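Acetyltransferase (Klebsiella pneumoniae, PDB 5XUN) acts as the toxin of a type II toxin-antitoxin system, a GNAT-family enzyme that probably N-acetylates glycyl-tRNA(Gly) using acetyl-coenzyme A. Local coordinates at residues F21-E26 / R96-K101; R46-V51 / G61-S66; V92-L97 / L132-L137. The protein carries 1 engineered substitution. All blocks are in the same frame, centred on the assembly; numbering follows the deposited sequence.

Interaction 1: residues F21-E26 / R96-K101; sequences FDCGEE and RLAIDK. With ACO (acetyl coenzyme *a), chain E.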
loop_
_atom_site.group_PDB
_atom_site.type_symbol
_atom_site.label_atom_id
_atom_site.label_comp_id
_atom_site.label_asym_id
_atom_site.label_seq_id
_atom_site.Cartn_x
_atom_site.Cartn_y
_atom_site.Cartn_z
ATOM N N PHE B 21 -18.746 20.519 -12.193
ATOM C CA PHE B 21 -17.337 20.358 -11.866
ATOM C C PHE B 21 -16.544 20.257 -13.159
ATOM O O PHE B 21 -16.874 19.455 -14.038
ATOM C CB PHE B 21 -17.104 19.112 -11.000
ATOM C CG PHE B 21 -15.648 18.875 -10.648
ATOM C CD1 PHE B 21 -14.811 18.171 -11.505
ATOM C CD2 PHE B 21 -15.119 19.365 -9.463
ATOM C CE1 PHE B 21 -13.471 17.963 -11.188
ATOM C CE2 PHE B 21 -13.787 19.160 -9.140
ATOM C CZ PHE B 21 -12.961 18.461 -10.003
ATOM N N ASP B 22 -15.477 21.047 -13.262
ATOM C CA ASP B 22 -14.645 21.057 -14.460
ATOM C C ASP B 22 -13.241 21.467 -14.047
ATOM O O ASP B 22 -13.011 22.627 -13.701
ATOM C CB ASP B 22 -15.195 22.014 -15.519
ATOM C CG ASP B 22 -14.329 22.061 -16.773
ATOM O OD1 ASP B 22 -13.446 21.189 -16.933
ATOM O OD2 ASP B 22 -14.522 22.979 -17.597
ATOM N N CYS B 23 -12.318 20.515 -14.059
ATOM C CA CYS B 23 -10.919 20.807 -13.793
ATOM C C CYS B 23 -10.160 21.202 -15.051
ATOM O O CYS B 23 -8.991 21.587 -14.955
ATOM C CB CYS B 23 -10.239 19.594 -13.133
ATOM S SG CYS B 23 -10.020 18.177 -14.229
ATOM N N GLY B 24 -10.796 21.125 -16.217
ATOM C CA GLY B 24 -10.159 21.447 -17.475
ATOM C C GLY B 24 -9.568 20.263 -18.199
ATOM O O GLY B 24 -9.047 20.429 -19.309
ATOM N N GLU B 25 -9.635 19.074 -17.610
ATOM C CA GLU B 25 -9.221 17.833 -18.255
ATOM C C GLU B 25 -10.425 16.904 -18.197
ATOM O O GLU B 25 -10.866 16.518 -17.109
ATOM C CB GLU B 25 -8.001 17.225 -17.566
ATOM C CG GLU B 25 -6.961 16.650 -18.519
ATOM C CD GLU B 25 -6.073 17.717 -19.129
ATOM O OE1 GLU B 25 -5.159 17.361 -19.903
ATOM O OE2 GLU B 25 -6.283 18.912 -18.829
ATOM N N GLU B 26 -10.991 16.591 -19.360
ATOM C CA GLU B 26 -12.277 15.905 -19.363
ATOM C C GLU B 26 -12.189 14.521 -18.738
ATOM O O GLU B 26 -13.154 14.061 -18.118
ATOM C CB GLU B 26 -12.830 15.815 -20.784
ATOM C CG GLU B 26 -14.340 15.609 -20.821
ATOM C CD GLU B 26 -15.110 16.650 -20.005
ATOM O OE1 GLU B 26 -14.620 17.793 -19.854
ATOM O OE2 GLU B 26 -16.211 16.321 -19.503
ATOM N N ARG B 96 -4.940 10.026 -9.444
ATOM C CA ARG B 96 -5.612 11.196 -9.977
ATOM C C ARG B 96 -5.589 12.301 -8.941
ATOM O O ARG B 96 -5.690 12.045 -7.737
ATOM C CB ARG B 96 -7.073 10.910 -10.315
ATOM C CG ARG B 96 -7.270 10.106 -11.547
ATOM C CD ARG B 96 -8.565 9.366 -11.461
ATOM N NE ARG B 96 -8.507 8.217 -12.343
ATOM C CZ ARG B 96 -8.046 7.034 -11.974
ATOM N NH1 ARG B 96 -7.610 6.851 -10.731
ATOM N NH2 ARG B 96 -8.024 6.041 -12.845
ATOM N N LEU B 97 -5.515 13.535 -9.432
ATOM C CA LEU B 97 -5.653 14.725 -8.610
ATOM C C LEU B 97 -6.235 15.816 -9.496
ATOM O O LEU B 97 -5.768 16.006 -10.622
ATOM C CB LEU B 97 -4.304 15.162 -8.032
ATOM C CG LEU B 97 -4.316 16.553 -7.398
ATOM C CD1 LEU B 97 -4.840 16.444 -5.996
ATOM C CD2 LEU B 97 -2.939 17.200 -7.416
ATOM N N ALA B 98 -7.259 16.510 -9.008
ATOM C CA ALA B 98 -7.921 17.520 -9.819
ATOM C C ALA B 98 -8.556 18.564 -8.917
ATOM O O ALA B 98 -9.106 18.236 -7.864
ATOM C CB ALA B 98 -8.987 16.901 -10.737
ATOM N N ILE B 99 -8.462 19.822 -9.342
ATOM C CA ILE B 99 -9.081 20.964 -8.679
ATOM C C ILE B 99 -10.027 21.624 -9.674
ATOM O O ILE B 99 -9.700 21.746 -10.857
ATOM C CB ILE B 99 -8.024 21.973 -8.179
ATOM C CG1 ILE B 99 -7.109 21.335 -7.134
ATOM C CG2 ILE B 99 -8.685 23.216 -7.608
ATOM C CD1 ILE B 99 -7.759 21.184 -5.773
ATOM N N ASP B 100 -11.202 22.033 -9.204
ATOM C CA ASP B 100 -12.153 22.699 -10.086
ATOM C C ASP B 100 -11.635 24.062 -10.544
ATOM O O ASP B 100 -11.008 24.795 -9.773
ATOM C CB ASP B 100 -13.505 22.865 -9.398
ATOM C CG ASP B 100 -14.533 23.514 -10.308
ATOM O OD1 ASP B 100 -14.992 22.833 -11.253
ATOM O OD2 ASP B 100 -14.877 24.695 -10.084
ATOM N N LYS B 101 -11.918 24.398 -11.811
ATOM C CA LYS B 101 -11.435 25.644 -12.412
ATOM C C LYS B 101 -11.790 26.860 -11.567
ATOM O O LYS B 101 -10.992 27.798 -11.452
ATOM C CB LYS B 101 -12.032 25.824 -13.809
ATOM C CG LYS B 101 -11.458 24.973 -14.926
ATOM C CD LYS B 101 -12.225 25.290 -16.219
ATOM C CE LYS B 101 -11.599 24.667 -17.458
ATOM N NZ LYS B 101 -10.370 25.391 -17.902
HETATM N N1A ACO E . 0.180 28.585 -1.890
HETATM C C2A ACO E . 0.714 28.098 -3.030
HETATM N N3A ACO E . 0.471 28.605 -4.256
HETATM C C4A ACO E . -0.354 29.672 -4.416
HETATM C C5A ACO E . -0.975 30.258 -3.211
HETATM C C6A ACO E . -0.659 29.645 -1.900
HETATM N N6A ACO E . -1.199 30.140 -0.758
HETATM N N7A ACO E . -1.737 31.284 -3.621
HETATM C C8A ACO E . -1.618 31.345 -4.965
HETATM N N9A ACO E . -0.787 30.407 -5.450
HETATM C C1B ACO E . -0.488 30.232 -6.903
HETATM C C2B ACO E . 0.988 30.327 -7.270
HETATM O O2B ACO E . 1.288 31.616 -7.825
HETATM C C3B ACO E . 1.196 29.231 -8.299
HETATM O O3B ACO E . 1.066 29.775 -9.611
HETATM P P3B ACO E . 1.934 29.236 -10.860
HETATM O O7A ACO E . 3.260 29.949 -10.727
HETATM O O8A ACO E . 2.018 27.743 -10.643
HETATM O O9A ACO E . 1.116 29.640 -12.065
HETATM C C4B ACO E . 0.034 28.268 -8.091
HETATM O O4B ACO E . -0.959 28.945 -7.318
HETATM C C5B ACO E . 0.414 26.980 -7.366
HETATM O O5B ACO E . -0.408 25.929 -7.869
HETATM P P1A ACO E . -1.762 25.471 -7.124
HETATM O O1A ACO E . -2.702 26.646 -7.034
HETATM O O2A ACO E . -1.430 24.695 -5.877
HETATM O O3A ACO E . -2.312 24.430 -8.209
HETATM P P2A ACO E . -3.843 24.410 -8.696
HETATM O O4A ACO E . -4.759 24.694 -7.535
HETATM O O5A ACO E . -3.969 25.212 -9.969
HETATM O O6A ACO E . -3.943 22.848 -9.063
HETATM C CBP ACO E . -3.789 21.151 -10.711
HETATM C CCP ACO E . -3.066 22.312 -10.052
HETATM C CDP ACO E . -4.360 20.225 -9.647
HETATM C CEP ACO E . -2.824 20.393 -11.610
HETATM C CAP ACO E . -4.888 21.801 -11.545
HETATM O OAP ACO E . -4.261 22.592 -12.563
HETATM C C9P ACO E . -5.785 20.797 -12.203
HETATM O O9P ACO E . -6.744 20.317 -11.612
HETATM N N8P ACO E . -5.469 20.500 -13.455
HETATM C C7P ACO E . -6.382 19.816 -14.342
HETATM C C6P ACO E . -6.385 18.314 -14.098
HETATM C C5P ACO E . -4.960 17.848 -13.945
HETATM O O5P ACO E . -4.174 17.936 -14.875
HETATM N N4P ACO E . -4.642 17.358 -12.749
HETATM C C3P ACO E . -3.286 16.971 -12.417
HETATM C C2P ACO E . -2.891 15.640 -13.038
HETATM S S1P ACO E . -2.887 14.418 -11.769
HETATM C C ACO E . -1.879 13.347 -12.526
HETATM O O ACO E . -1.252 13.755 -13.484
HETATM C CH3 ACO E . -1.788 11.940 -12.007
#
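The side chain of Asp-100 is extended with CG trans to its own N (chi1 -178°), and Phe-21 has the same setting; both side chains run out beside their carbonyl carbons, and they slide past each other in opposite directions, ring and carboxylate planes 43° apart. Phe-21 CE2 comes to 3.7 Å from Asp-100 CB, while the rim of the ring faces the small methyl of Ala-98. That passage brings the carboxylate to the loop backbone: Asp-22 N donates to Asp-100 OD1 at 2.7 Å, in an almost straight bond (172°). Aspartate suits the place because its short arm grips a loop amide with one oxygen and Ser-102 with the other. The main chain returns the grip, Lys-101 N donating to Asp-22 O at 2.8 Å.

Asp-22 also organises its own loop. Its OD1, approached from above the carboxylate plane, accepts from Gly-24 N at 2.7 Å and closes an Asx turn; the positive phi of Gly-24 is natural for a residue without CB. Across the turn lies the aliphatic part of Lys-101, whose CE is 3.4 Å from Asp-22 OD2, although the ammonium stays too distant for a salt bridge. Cys-23, compact enough to fit, packs CB on Ala-98 CB, and its SG accepts from Glu-25 N.

The strand end and the loop together border the coenzyme. Ile-99 N donates to ACO O9P at 2.9 Å and Leu-97 O accepts from ACO N4P at 2.8 Å, so the pantetheine arm runs beside the strand almost as another strand would, as is usual in GNAT enzymes. Gln-104 bridges the carbonyls of Cys-23 and Ile-99, helix 26-34 packs against Phe-21 and Cys-23, strand 59-71 pairs with strand 88-99, and helix 108-126 backs Leu-97 and Ile-99.

Interaction 2: residues R46-V51 / G61-S66; sequences RGYALV and GYYTLS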
loop_
_atom_site.group_PDB
_atom_site.type_symbol
_atom_site.label_atom_id
_atom_site.label_comp_id
_atom_site.label_asym_id
_atom_site.label_seq_id
_atom_site.Cartn_x
_atom_site.Cartn_y
_atom_site.Cartn_z
ATOM N N ARG B 46 -8.812 4.570 -2.942
ATOM C CA ARG B 46 -9.556 5.310 -1.938
ATOM C C ARG B 46 -9.538 6.781 -2.324
ATOM O O ARG B 46 -8.506 7.305 -2.771
ATOM C CB ARG B 46 -8.979 5.108 -0.529
ATOM C CG ARG B 46 -9.032 3.652 -0.069
ATOM C CD ARG B 46 -10.454 3.096 -0.084
ATOM N NE ARG B 46 -11.190 3.452 1.124
ATOM C CZ ARG B 46 -12.451 3.091 1.364
ATOM N NH1 ARG B 46 -13.111 2.364 0.478
ATOM N NH2 ARG B 46 -13.056 3.459 2.483
ATOM N N GLY B 47 -10.693 7.425 -2.199
ATOM C CA GLY B 47 -10.911 8.763 -2.728
ATOM C C GLY B 47 -11.050 9.795 -1.624
ATOM O O GLY B 47 -11.667 9.536 -0.594
ATOM N N TYR B 48 -10.516 10.981 -1.878
ATOM C CA TYR B 48 -10.599 12.096 -0.950
ATOM C C TYR B 48 -11.123 13.301 -1.713
ATOM O O TYR B 48 -10.844 13.460 -2.903
ATOM C CB TYR B 48 -9.226 12.415 -0.322
ATOM C CG TYR B 48 -8.678 11.278 0.507
ATOM C CD1 TYR B 48 -8.071 10.181 -0.100
ATOM C CD2 TYR B 48 -8.789 11.284 1.896
ATOM C CE1 TYR B 48 -7.580 9.127 0.656
ATOM C CE2 TYR B 48 -8.297 10.226 2.664
ATOM C CZ TYR B 48 -7.693 9.152 2.031
ATOM O OH TYR B 48 -7.200 8.091 2.768
ATOM N N ALA B 49 -11.898 14.139 -1.036
ATOM C CA ALA B 49 -12.530 15.270 -1.698
ATOM C C ALA B 49 -12.260 16.570 -0.952
ATOM O O ALA B 49 -12.251 16.609 0.285
ATOM C CB ALA B 49 -14.040 15.051 -1.816
ATOM N N LEU B 50 -12.080 17.638 -1.725
ATOM C CA LEU B 50 -11.987 19.002 -1.223
ATOM C C LEU B 50 -13.363 19.636 -1.385
ATOM O O LEU B 50 -13.870 19.728 -2.508
ATOM C CB LEU B 50 -10.925 19.780 -2.002
ATOM C CG LEU B 50 -10.765 21.284 -1.788
ATOM C CD1 LEU B 50 -10.180 21.564 -0.424
ATOM C CD2 LEU B 50 -9.901 21.866 -2.885
ATOM N N VAL B 51 -13.978 20.039 -0.270
ATOM C CA VAL B 51 -15.407 20.319 -0.239
ATOM C C VAL B 51 -15.671 21.631 0.487
ATOM O O VAL B 51 -14.918 22.040 1.377
ATOM C CB VAL B 51 -16.210 19.167 0.423
ATOM C CG1 VAL B 51 -15.974 17.848 -0.308
ATOM C CG2 VAL B 51 -15.855 19.037 1.894
ATOM N N GLY B 61 -12.543 19.611 -5.534
ATOM C CA GLY B 61 -11.357 18.878 -5.932
ATOM C C GLY B 61 -11.378 17.497 -5.320
ATOM O O GLY B 61 -12.145 17.225 -4.390
ATOM N N TYR B 62 -10.531 16.621 -5.855
ATOM C CA TYR B 62 -10.479 15.262 -5.331
ATOM C C TYR B 62 -9.150 14.621 -5.706
ATOM O O TYR B 62 -8.445 15.101 -6.600
ATOM C CB TYR B 62 -11.656 14.427 -5.853
ATOM C CG TYR B 62 -11.500 13.924 -7.277
ATOM C CD1 TYR B 62 -11.868 14.713 -8.372
ATOM C CD2 TYR B 62 -11.016 12.654 -7.526
ATOM C CE1 TYR B 62 -11.723 14.241 -9.675
ATOM C CE2 TYR B 62 -10.873 12.180 -8.797
ATOM C CZ TYR B 62 -11.233 12.968 -9.875
ATOM O OH TYR B 62 -11.074 12.463 -11.145
ATOM N N TYR B 63 -8.819 13.521 -5.017
ATOM C CA TYR B 63 -7.667 12.709 -5.405
ATOM C C TYR B 63 -7.898 11.257 -4.994
ATOM O O TYR B 63 -8.748 10.965 -4.151
ATOM C CB TYR B 63 -6.352 13.256 -4.813
ATOM C CG TYR B 63 -6.102 13.043 -3.329
ATOM C CD1 TYR B 63 -5.632 11.821 -2.846
ATOM C CD2 TYR B 63 -6.290 14.076 -2.419
ATOM C CE1 TYR B 63 -5.373 11.636 -1.495
ATOM C CE2 TYR B 63 -6.040 13.900 -1.067
ATOM C CZ TYR B 63 -5.578 12.678 -0.610
ATOM O OH TYR B 63 -5.321 12.498 0.730
ATOM N N THR B 64 -7.122 10.344 -5.598
ATOM C CA THR B 64 -7.233 8.914 -5.313
ATOM C C THR B 64 -5.861 8.303 -5.027
ATOM O O THR B 64 -4.851 8.700 -5.614
ATOM C CB THR B 64 -7.877 8.139 -6.488
ATOM O OG1 THR B 64 -6.962 8.081 -7.582
ATOM C CG2 THR B 64 -9.138 8.822 -6.958
ATOM N N LEU B 65 -5.844 7.289 -4.148
ATOM C CA LEU B 65 -4.625 6.574 -3.768
ATOM C C LEU B 65 -4.816 5.073 -3.940
ATOM O O LEU B 65 -5.847 4.523 -3.551
ATOM C CB LEU B 65 -4.239 6.871 -2.310
ATOM C CG LEU B 65 -3.981 8.348 -2.011
ATOM C CD1 LEU B 65 -3.752 8.606 -0.523
ATOM C CD2 LEU B 65 -2.796 8.819 -2.821
ATOM N N SER B 66 -3.811 4.412 -4.509
ATOM C CA SER B 66 -3.829 2.966 -4.667
ATOM C C SER B 66 -2.461 2.409 -4.317
ATOM O O SER B 66 -1.441 3.032 -4.619
ATOM C CB SER B 66 -4.190 2.565 -6.109
ATOM O OG SER B 66 -5.383 3.217 -6.517
#
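Leu-50 N donates to Gly-61 O at 2.7 Å, the shortest bond between the two strands and a nearly straight one (171°). The same carbonyl is also approached by Ala-49 CA, at 3.3 Å, so one oxygen receives an amide hydrogen and a CA hydrogen from the facing strand. The return bond from Gly-61 N to Leu-50 O is weak. Glycine suits this position, since Leu-50 CD2 lies close to where a side chain would project.

Further along, Tyr-48 and Tyr-63 face each other as a hydrogen-bonded pair, N of Tyr-48 to O of Tyr-63 at 2.9 Å. Their rings lie on the same side of the sheet, planes 15° apart but slid so far that they barely overlap. Tyr-63 has CG between its N and carbonyl carbon (chi1 74°), which leans the ring toward the partner strand and over Tyr-48 CB, which lies 3.8 Å from the ring centroid in a CH-pi contact. In return the Tyr-63 hydroxyl sits over one face of the Tyr-48 ring, near its rim.

These strands, 46-51 and 59-71, form an antiparallel beta hairpin in the central sheet of the GNAT fold. Leu-65 continues the aromatic face: its CG meets the edge of the Tyr-63 ring in plane, and CD1 reaches Tyr-48 CE1 at 4.0 Å, crossing that side chain at about a right angle. Helix 108-126 covers this face through Val-116 and Val-119. Tyrosines serve well here because flat rings fill the space between sheet and helix while their hydroxyls find polar partners: Tyr-63 OH bonds to His-115, and Tyr-48 OH to the carbonyl of Ala-126 of the second subunit. Arg-46 starts out on the same face as Tyr-48 but turns its end away from strand 61-66, and its NE reaches the carbonyl of Lys-125 of that subunit.

Interaction 3: residues V92-L97 / L132-L137; sequences VTLGRL and LFVEAL. With ACO (acetyl coenzyme *a), chain E.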
loop_
_atom_site.group_PDB
_atom_site.type_symbol
_atom_site.label_atom_id
_atom_site.label_comp_id
_atom_site.label_asym_id
_atom_site.label_seq_id
_atom_site.Cartn_x
_atom_site.Cartn_y
_atom_site.Cartn_z
ATOM N N VAL B 92 2.895 3.724 -3.083
ATOM C CA VAL B 92 1.507 4.136 -3.241
ATOM C C VAL B 92 1.452 5.029 -4.473
ATOM O O VAL B 92 2.352 5.848 -4.692
ATOM C CB VAL B 92 0.980 4.888 -2.002
ATOM C CG1 VAL B 92 -0.410 5.474 -2.260
ATOM C CG2 VAL B 92 0.938 3.967 -0.802
ATOM N N THR B 93 0.410 4.878 -5.279
ATOM C CA THR B 93 0.251 5.672 -6.491
ATOM C C THR B 93 -0.826 6.727 -6.292
ATOM O O THR B 93 -1.920 6.420 -5.812
ATOM C CB THR B 93 -0.100 4.787 -7.689
ATOM O OG1 THR B 93 1.046 4.006 -8.055
ATOM C CG2 THR B 93 -0.532 5.647 -8.888
ATOM N N LEU B 94 -0.497 7.973 -6.623
ATOM C CA LEU B 94 -1.498 9.029 -6.754
ATOM C C LEU B 94 -2.110 8.854 -8.134
ATOM O O LEU B 94 -1.529 9.269 -9.139
ATOM C CB LEU B 94 -0.864 10.404 -6.581
ATOM C CG LEU B 94 -1.730 11.648 -6.751
ATOM C CD1 LEU B 94 -2.858 11.639 -5.752
ATOM C CD2 LEU B 94 -0.889 12.907 -6.574
ATOM N N GLY B 95 -3.258 8.178 -8.189
ATOM C CA GLY B 95 -3.849 7.859 -9.476
ATOM C C GLY B 95 -4.363 9.090 -10.195
ATOM O O GLY B 95 -4.216 9.213 -11.411
ATOM N N ARG B 96 -4.940 10.026 -9.444
ATOM C CA ARG B 96 -5.612 11.196 -9.977
ATOM C C ARG B 96 -5.589 12.301 -8.941
ATOM O O ARG B 96 -5.690 12.045 -7.737
ATOM C CB ARG B 96 -7.073 10.910 -10.315
ATOM C CG ARG B 96 -7.270 10.106 -11.547
ATOM C CD ARG B 96 -8.565 9.366 -11.461
ATOM N NE ARG B 96 -8.507 8.217 -12.343
ATOM C CZ ARG B 96 -8.046 7.034 -11.974
ATOM N NH1 ARG B 96 -7.610 6.851 -10.731
ATOM N NH2 ARG B 96 -8.024 6.041 -12.845
ATOM N N LEU B 97 -5.515 13.535 -9.432
ATOM C CA LEU B 97 -5.653 14.725 -8.610
ATOM C C LEU B 97 -6.235 15.816 -9.496
ATOM O O LEU B 97 -5.768 16.006 -10.622
ATOM C CB LEU B 97 -4.304 15.162 -8.032
ATOM C CG LEU B 97 -4.316 16.553 -7.398
ATOM C CD1 LEU B 97 -4.840 16.444 -5.996
ATOM C CD2 LEU B 97 -2.939 17.200 -7.416
ATOM N N LEU B 132 5.867 7.794 -2.933
ATOM C CA LEU B 132 4.639 8.088 -3.660
ATOM C C LEU B 132 4.952 8.185 -5.146
ATOM O O LEU B 132 5.754 9.028 -5.561
ATOM C CB LEU B 132 4.001 9.380 -3.154
ATOM C CG LEU B 132 2.774 9.929 -3.892
ATOM C CD1 LEU B 132 1.519 9.092 -3.654
ATOM C CD2 LEU B 132 2.536 11.365 -3.462
ATOM N N PHE B 133 4.306 7.336 -5.936
ATOM C CA PHE B 133 4.492 7.261 -7.378
ATOM C C PHE B 133 3.371 8.035 -8.063
ATOM O O PHE B 133 2.217 7.981 -7.629
ATOM C CB PHE B 133 4.487 5.794 -7.824
ATOM C CG PHE B 133 4.722 5.580 -9.306
ATOM C CD1 PHE B 133 3.674 5.669 -10.215
ATOM C CD2 PHE B 133 5.980 5.229 -9.777
ATOM C CE1 PHE B 133 3.880 5.454 -11.573
ATOM C CE2 PHE B 133 6.196 5.008 -11.138
ATOM C CZ PHE B 133 5.143 5.124 -12.033
ATOM N N VAL B 134 3.702 8.747 -9.138
ATOM C CA VAL B 134 2.671 9.456 -9.891
ATOM C C VAL B 134 3.073 9.507 -11.357
ATOM O O VAL B 134 4.244 9.714 -11.692
ATOM C CB VAL B 134 2.412 10.864 -9.307
ATOM C CG1 VAL B 134 3.634 11.756 -9.447
ATOM C CG2 VAL B 134 1.193 11.493 -9.954
ATOM N N GLU B 135 2.094 9.290 -12.231
ATOM C CA GLU B 135 2.270 9.474 -13.664
ATOM C C GLU B 135 1.651 10.812 -14.037
ATOM O O GLU B 135 0.429 10.973 -13.980
ATOM C CB GLU B 135 1.626 8.336 -14.447
ATOM C CG GLU B 135 1.498 8.621 -15.929
ATOM C CD GLU B 135 1.411 7.355 -16.748
ATOM O OE1 GLU B 135 2.020 7.312 -17.835
ATOM O OE2 GLU B 135 0.769 6.389 -16.283
ATOM N N ALA B 136 2.491 11.769 -14.416
ATOM C CA ALA B 136 1.986 13.082 -14.785
ATOM C C ALA B 136 1.157 12.963 -16.056
ATOM O O ALA B 136 1.589 12.346 -17.036
ATOM C CB ALA B 136 3.141 14.058 -14.986
ATOM N N LEU B 137 -0.043 13.547 -16.028
ATOM C CA LEU B 137 -0.979 13.391 -17.136
ATOM C C LEU B 137 -0.522 14.162 -18.366
ATOM O O LEU B 137 -0.800 13.751 -19.498
ATOM C CB LEU B 137 -2.366 13.856 -16.703
ATOM C CG LEU B 137 -3.559 13.192 -17.384
ATOM C CD1 LEU B 137 -3.744 11.774 -16.849
ATOM C CD2 LEU B 137 -4.808 14.028 -17.175
HETATM N N1A ACO E . 0.180 28.585 -1.890
HETATM C C2A ACO E . 0.714 28.098 -3.030
HETATM N N3A ACO E . 0.471 28.605 -4.256
HETATM C C4A ACO E . -0.354 29.672 -4.416
HETATM C C5A ACO E . -0.975 30.258 -3.211
HETATM C C6A ACO E . -0.659 29.645 -1.900
HETATM N N6A ACO E . -1.199 30.140 -0.758
HETATM N N7A ACO E . -1.737 31.284 -3.621
HETATM C C8A ACO E . -1.618 31.345 -4.965
HETATM N N9A ACO E . -0.787 30.407 -5.450
HETATM C C1B ACO E . -0.488 30.232 -6.903
HETATM C C2B ACO E . 0.988 30.327 -7.270
HETATM O O2B ACO E . 1.288 31.616 -7.825
HETATM C C3B ACO E . 1.196 29.231 -8.299
HETATM O O3B ACO E . 1.066 29.775 -9.611
HETATM P P3B ACO E . 1.934 29.236 -10.860
HETATM O O7A ACO E . 3.260 29.949 -10.727
HETATM O O8A ACO E . 2.018 27.743 -10.643
HETATM O O9A ACO E . 1.116 29.640 -12.065
HETATM C C4B ACO E . 0.034 28.268 -8.091
HETATM O O4B ACO E . -0.959 28.945 -7.318
HETATM C C5B ACO E . 0.414 26.980 -7.366
HETATM O O5B ACO E . -0.408 25.929 -7.869
HETATM P P1A ACO E . -1.762 25.471 -7.124
HETATM O O1A ACO E . -2.702 26.646 -7.034
HETATM O O2A ACO E . -1.430 24.695 -5.877
HETATM O O3A ACO E . -2.312 24.430 -8.209
HETATM P P2A ACO E . -3.843 24.410 -8.696
HETATM O O4A ACO E . -4.759 24.694 -7.535
HETATM O O5A ACO E . -3.969 25.212 -9.969
HETATM O O6A ACO E . -3.943 22.848 -9.063
HETATM C CBP ACO E . -3.789 21.151 -10.711
HETATM C CCP ACO E . -3.066 22.312 -10.052
HETATM C CDP ACO E . -4.360 20.225 -9.647
HETATM C CEP ACO E . -2.824 20.393 -11.610
HETATM C CAP ACO E . -4.888 21.801 -11.545
HETATM O OAP ACO E . -4.261 22.592 -12.563
HETATM C C9P ACO E . -5.785 20.797 -12.203
HETATM O O9P ACO E . -6.744 20.317 -11.612
HETATM N N8P ACO E . -5.469 20.500 -13.455
HETATM C C7P ACO E . -6.382 19.816 -14.342
HETATM C C6P ACO E . -6.385 18.314 -14.098
HETATM C C5P ACO E . -4.960 17.848 -13.945
HETATM O O5P ACO E . -4.174 17.936 -14.875
HETATM N N4P ACO E . -4.642 17.358 -12.749
HETATM C C3P ACO E . -3.286 16.971 -12.417
HETATM C C2P ACO E . -2.891 15.640 -13.038
HETATM S S1P ACO E . -2.887 14.418 -11.769
HETATM C C ACO E . -1.879 13.347 -12.526
HETATM O O ACO E . -1.252 13.755 -13.484
HETATM C CH3 ACO E . -1.788 11.940 -12.007
HETATM O O HOH W 1 -0.707 8.403 -11.483
#
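Leu-132 projects one methyl, CD1, into the shallow hollow between Val-92 and Leu-94. CD1 lies over the strand itself, 3.5 Å from Val-92 O, with Leu-94 CB at 4.0 Å and Val-92 CG1 a little farther off. Its CG is trans to the backbone N (chi1 174°), which sends the branch across to the neighbouring strand. Branched aliphatic residues suit this face, because each methyl can settle into a dip between its neighbours.

Two backbone bonds of the parallel pairing hold the strands here: Phe-133 N to Val-92 O, 2.8 Å, and Leu-94 N to Phe-133 O, 2.9 Å. On the other face Thr-93 and Phe-133 lie side by side and point the same way, the hydroxyl OG1 being 3.8 Å from ring atom CD1; OG1 is bonded to Ser-68.

Beyond Leu-94 the strands diverge, their axes 33° apart. A water spans the widening gap, donating to Leu-94 O and accepting from Glu-135 N. Val-134 CG2 is the bump at the apex of this wedge, resting on Leu-94 O at 3.6 Å and on the acetyl methyl, ACO CH3, at the same separation. Toward the open end of the wedge, Leu-137 N donates to the acetyl oxygen, ACO O, at 2.8 Å, a bond that would polarise the thioester carbonyl. This splay is the hallmark of GNAT enzymes, admitting the acetyl group between two parallel strands.

Strands 88-99 and 131-135 belong to a right-handed beta-alpha-beta crossover whose helix, 108-126, packs on Leu-132 and Leu-97. Helix 139-147 covers Leu-94 and Val-134 with Phe-145, an engineered residue, and strand 59-71 flanks the far side of strand 88-99.

Overall arrangement
The three contacts follow one mixed sheet, with centres 12 to 15 Å apart. Strand 88-99 is common to interactions 1 and 3, which share Arg-96 and Leu-97; its neighbour, strand 59-71, carries half of interaction 2. Along the chain, 46-51 / 61-66 falls between the two halves of interaction 1, and interaction 3 comes after interaction 2. Thr-64 faces both Gly-95 and Arg-96, a beta bulge just where strand 88-99 leaves strand 131-135. Where these strands part, interactions 1 and 3 border acetyl-coenzyme A together, along the pantetheine arm and at the acetyl end, with Glu-25 packed on Leu-137, whereas interaction 2 lies at the subunit interface, which interaction 3 also reaches.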